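Local structure of endo-alpha-mannosidase (4ACY) at residues G51-S54 and E58-H61; G95-N100 and R106-M111. The protein hydrolyses alpha-mannosidic linkages as an endo-acting glycoside hydrolase of family GH99, probably within N-glycan chains. One frame throughout, in Å; residues are numbered along the deposited sequence.

Interaction 1 (G51-S54 and E58-H61); sequences GNPS and EMKH
The Met59 side chain, a selenomethionine, sets out away from the 51-54 segment and is brought back to it by its torsions: chi1 lays CG on the N side of the residue, and the chain bends at chi2 (-59°). The methyl carbon CE thereby reaches Pro53 CD at 3.7 Å, while SE passes the Asn52 CB at 4.1 Å, so that selenium and methyl pack against the proline ring and the root of the asparagine. Lys60, whose side chain leaves the backbone in the opposite direction from that of Met59, sets CB 3.5 Å from Gly51 N, and its extended chain then leads its amino group away from the contact.

The backbones are joined by one antiparallel bridge, a hydrogen-bonded pair between Gly51 and Lys60. Lys60 N gives a nearly straight bond (166°) to Gly51 O at 2.9 Å, though the donor stands 61° out of the carbonyl plane; Gly51 N returns a bond to Lys60 O at 3.0 Å. Where the pairing ends, Glu58 O sits 3.1 Å from the carbonyl carbon Asn52 C, a carbonyl-to-carbonyl approach; the angle at Asn52 N is too poor for a bond to Glu58 O.

Asn52 is the N-cap of the short helix 53-56: its OD1 accepts from Val55 N. The contact closes the surface loop that carries this helix, between barrel strand 42-46 and strand 64-66. Across the two segments it rests on two backbone bonds and apolar packing, with no salt bridge between them.

Interaction 2 (G95-N100 and R106-M111); sequences GTYSSN and RKHIRM
Tyr97 and His108 meet in an offset edge-to-face stack that ties the loop between strand 77-79 and helix 102-115 to that helix, the first major helix of this TIM barrel. The imidazole presents its edge to the phenol face, with the ring centroids 4.8 Å apart and the planes at 79°. Both side chains leave their backbones toward each other. A chi1 of 60° directs the Tyr97 ring out of the loop and turns one face to the helix. The imidazole edge lies over the hydroxyl end of that face, which holds for either orientation of the histidine ring about its CB-CG bond; the ring is probably turned over in the model.

This buried pair carries the whole contact, and other aromatic rings crowd round it. Phe327 makes a further edge-to-face pair with His108, and Trp62 with Tyr97; the rings of Tyr46 and Tyr50 also meet His108 and Tyr97, respectively. The phenol hydroxyl is held by Glu337 OE1 and Asn328 ND2, which fix where the ring ends.

Away from the two rings the segments diverge, and the joint buries just 80 Å² in all. The solvent side of the helix is looser: Arg106 is exposed and pairs with Glu103 in a salt bridge, and Arg110 is modelled only to CB. Beyond Tyr97, the loop folds on itself as an ST turn before the helix starts, with Asn100 N donating to Ser98 OG at 2.9 Å and 148°.

From the N terminus, the chain leaves barrel strand 42-46 and first meets interaction 1, which closes the small loop carrying helix 53-56. It then runs through the paired strands 64-66 and 77-79 to interaction 2, where a second short loop closes on helix 102-115. The two contacts follow in series, neither nesting nor crossing, yet they touch in space: Asn52 ND2 lies 2.9 Å from Thr96 O, a probable hydrogen bond, and Met59 CE packs at 3.5 Å on Thr96 OG1. Together they join the outer turn of this long beta-alpha excursion to the helix leading into strand 117-124, on the barrel.

Interaction 1 (G51-S54 and E58-H61)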
loop_
_atom_site.group_PDB
_atom_site.type_symbol
_atom_site.label_atom_id
_atom_site.label_comp_id
_atom_site.label_asym_id
_atom_site.label_seq_id
_atom_site.Cartn_x
_atom_site.Cartn_y
_atom_site.Cartn_z
ATOM N N GLY A 51 5.261 16.214 -1.904
ATOM C CA GLY A 51 6.265 17.251 -1.723
ATOM C C GLY A 51 5.609 18.599 -1.840
ATOM O O GLY A 51 4.540 18.704 -2.424
ATOM N N ASN A 52 6.229 19.624 -1.259
ATOM C CA ASN A 52 5.660 20.965 -1.333
ATOM C C ASN A 52 6.762 22.018 -1.482
ATOM O O ASN A 52 7.943 21.702 -1.311
ATOM C CB ASN A 52 4.715 21.239 -0.137
ATOM C CG ASN A 52 5.420 21.201 1.215
ATOM O OD1 ASN A 52 6.601 21.504 1.329
ATOM N ND2 ASN A 52 4.677 20.840 2.251
ATOM N N PRO A 53 6.385 23.263 -1.839
ATOM C CA PRO A 53 7.389 24.300 -2.066
ATOM C C PRO A 53 8.248 24.611 -0.839
ATOM O O PRO A 53 9.449 24.831 -0.977
ATOM C CB PRO A 53 6.532 25.511 -2.448
ATOM C CG PRO A 53 5.330 24.882 -3.126
ATOM C CD PRO A 53 5.041 23.697 -2.265
ATOM N N SER A 54 7.634 24.611 0.342
ATOM C CA SER A 54 8.334 24.893 1.589
ATOM C C SER A 54 9.478 23.923 1.896
ATOM O O SER A 54 10.558 24.344 2.306
ATOM C CB SER A 54 7.341 24.920 2.751
ATOM O OG SER A 54 8.024 25.072 3.977
ATOM N N GLU A 58 9.062 22.546 -4.699
ATOM C CA GLU A 58 7.991 22.443 -5.696
ATOM C C GLU A 58 6.908 21.516 -5.154
ATOM O O GLU A 58 7.193 20.700 -4.267
ATOM C CB GLU A 58 8.531 21.897 -7.027
ATOM C CG GLU A 58 8.923 20.408 -6.974
ATOM C CD GLU A 58 9.834 19.970 -8.109
ATOM O OE1 GLU A 58 9.767 20.562 -9.213
ATOM O OE2 GLU A 58 10.622 19.020 -7.889
HETATM N N MSE A 59 5.681 21.648 -5.661
HETATM C CA MSE A 59 4.627 20.667 -5.356
HETATM C C MSE A 59 5.015 19.355 -6.011
HETATM O O MSE A 59 5.473 19.336 -7.154
HETATM C CB MSE A 59 3.253 21.071 -5.905
HETATM C CG MSE A 59 2.491 22.078 -5.095
HETATM SE SE MSE A 59 2.128 21.523 -3.264
HETATM C CE MSE A 59 1.380 23.228 -2.611
ATOM N N LYS A 60 4.849 18.267 -5.274
ATOM C CA LYS A 60 5.030 16.936 -5.828
ATOM C C LYS A 60 3.808 16.121 -5.470
ATOM O O LYS A 60 3.415 16.036 -4.310
ATOM C CB LYS A 60 6.297 16.275 -5.281
ATOM C CG LYS A 60 7.577 17.002 -5.610
ATOM C CD LYS A 60 8.775 16.230 -5.062
ATOM C CE LYS A 60 10.090 16.954 -5.352
ATOM N NZ LYS A 60 11.171 16.521 -4.399
ATOM N N HIS A 61 3.200 15.526 -6.487
ATOM C CA HIS A 61 1.991 14.699 -6.338
ATOM C C HIS A 61 0.670 15.412 -6.015
ATOM O O HIS A 61 -0.386 15.025 -6.540
ATOM C CB HIS A 61 2.237 13.480 -5.441
ATOM C CG HIS A 61 2.769 12.303 -6.196
ATOM N ND1 HIS A 61 1.955 11.294 -6.663
ATOM C CD2 HIS A 61 4.023 12.004 -6.616
ATOM C CE1 HIS A 61 2.688 10.411 -7.323
ATOM N NE2 HIS A 61 3.946 10.818 -7.310
#

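Interaction 2 (G95-N100 and R106-M111)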
loop_
_atom_site.group_PDB
_atom_site.type_symbol
_atom_site.label_atom_id
_atom_site.label_comp_id
_atom_site.label_asym_id
_atom_site.label_seq_id
_atom_site.Cartn_x
_atom_site.Cartn_y
_atom_site.Cartn_z
ATOM N N GLY A 95 -2.840 19.004 5.211
ATOM C CA GLY A 95 -2.703 19.868 4.046
ATOM C C GLY A 95 -1.858 19.251 2.957
ATOM O O GLY A 95 -1.759 18.017 2.864
ATOM N N THR A 96 -1.245 20.107 2.148
ATOM C CA THR A 96 -0.345 19.670 1.073
ATOM C C THR A 96 1.018 19.416 1.659
ATOM O O THR A 96 1.963 20.184 1.466
ATOM C CB THR A 96 -0.269 20.684 -0.097
ATOM O OG1 THR A 96 0.004 22.014 0.408
ATOM C CG2 THR A 96 -1.571 20.675 -0.855
ATOM N N TYR A 97 1.113 18.323 2.408
ATOM C CA TYR A 97 2.309 18.051 3.171
ATOM C C TYR A 97 3.457 17.487 2.364
ATOM O O TYR A 97 3.268 16.979 1.257
ATOM C CB TYR A 97 2.010 17.124 4.330
ATOM C CG TYR A 97 1.454 15.747 3.991
ATOM C CD1 TYR A 97 2.303 14.712 3.556
ATOM C CD2 TYR A 97 0.108 15.449 4.201
ATOM C CE1 TYR A 97 1.806 13.436 3.306
ATOM C CE2 TYR A 97 -0.391 14.171 3.970
ATOM C CZ TYR A 97 0.466 13.172 3.523
ATOM O OH TYR A 97 -0.044 11.908 3.302
ATOM N N SER A 98 4.654 17.567 2.938
ATOM C CA SER A 98 5.818 16.927 2.332
ATOM C C SER A 98 6.159 15.628 3.048
ATOM O O SER A 98 6.240 15.579 4.275
ATOM C CB SER A 98 7.048 17.813 2.389
ATOM O OG SER A 98 8.200 17.078 1.976
ATOM N N SER A 99 6.419 14.591 2.261
ATOM C CA SER A 99 6.874 13.310 2.790
ATOM C C SER A 99 8.276 13.418 3.392
ATOM O O SER A 99 8.705 12.537 4.137
ATOM C CB SER A 99 6.868 12.265 1.673
ATOM O OG SER A 99 5.548 12.016 1.210
ATOM N N ASN A 100 8.987 14.493 3.060
ATOM C CA ASN A 100 10.329 14.741 3.601
ATOM C C ASN A 100 10.365 15.629 4.827
ATOM O O ASN A 100 11.446 16.057 5.246
ATOM C CB ASN A 100 11.243 15.317 2.517
ATOM C CG ASN A 100 11.339 14.409 1.324
ATOM O OD1 ASN A 100 11.170 14.839 0.180
ATOM N ND2 ASN A 100 11.557 13.120 1.586
ATOM N N ARG A 106 6.709 12.108 11.791
ATOM C CA ARG A 106 6.351 11.860 13.193
ATOM C C ARG A 106 4.840 11.712 13.383
ATOM O O ARG A 106 4.375 10.777 14.037
ATOM C CB ARG A 106 6.913 12.947 14.130
ATOM C CG ARG A 106 6.584 12.681 15.587
ATOM C CD ARG A 106 6.954 13.844 16.511
ATOM N NE ARG A 106 6.085 15.018 16.338
ATOM C CZ ARG A 106 4.823 15.119 16.775
ATOM N NH1 ARG A 106 4.231 14.120 17.415
ATOM N NH2 ARG A 106 4.142 16.237 16.560
ATOM N N LYS A 107 4.075 12.628 12.794
ATOM C CA LYS A 107 2.626 12.570 12.905
ATOM C C LYS A 107 2.020 11.316 12.254
ATOM O O LYS A 107 1.095 10.707 12.806
ATOM C CB LYS A 107 2.007 13.841 12.330
ATOM C CG LYS A 107 2.009 14.983 13.327
ATOM C CD LYS A 107 1.606 16.288 12.670
ATOM C CE LYS A 107 1.539 17.396 13.731
ATOM N NZ LYS A 107 1.666 18.728 13.092
ATOM N N HIS A 108 2.553 10.926 11.097
ATOM C CA HIS A 108 2.067 9.716 10.408
ATOM C C HIS A 108 2.280 8.457 11.247
ATOM O O HIS A 108 1.405 7.589 11.338
ATOM C CB HIS A 108 2.763 9.534 9.058
ATOM C CG HIS A 108 2.229 10.404 7.959
ATOM N ND1 HIS A 108 1.104 11.193 8.084
ATOM C CD2 HIS A 108 2.654 10.559 6.687
ATOM C CE1 HIS A 108 0.870 11.810 6.934
ATOM N NE2 HIS A 108 1.790 11.434 6.068
ATOM N N ILE A 109 3.447 8.378 11.878
ATOM C CA ILE A 109 3.769 7.256 12.755
ATOM C C ILE A 109 2.800 7.246 13.948
ATOM O O ILE A 109 2.242 6.205 14.294
ATOM C CB ILE A 109 5.261 7.307 13.218
ATOM C CG1 ILE A 109 6.204 7.023 12.036
ATOM C CG2 ILE A 109 5.504 6.351 14.397
ATOM C CD1 ILE A 109 6.010 5.637 11.372
ATOM N N ARG A 110 2.566 8.412 14.550
ATOM C CA ARG A 110 1.593 8.508 15.640
ATOM C C ARG A 110 0.195 8.043 15.201
ATOM O O ARG A 110 -0.547 7.421 15.992
ATOM C CB ARG A 110 1.547 9.934 16.205
HETATM N N MSE A 111 -0.157 8.323 13.939
HETATM C CA MSE A 111 -1.456 7.901 13.412
HETATM C C MSE A 111 -1.535 6.387 13.280
HETATM O O MSE A 111 -2.591 5.794 13.493
HETATM C CB MSE A 111 -1.747 8.580 12.077
HETATM C CG MSE A 111 -2.009 10.076 12.223
HETATM SE SE MSE A 111 -2.018 10.957 10.500
HETATM C CE MSE A 111 -2.676 12.695 11.073
#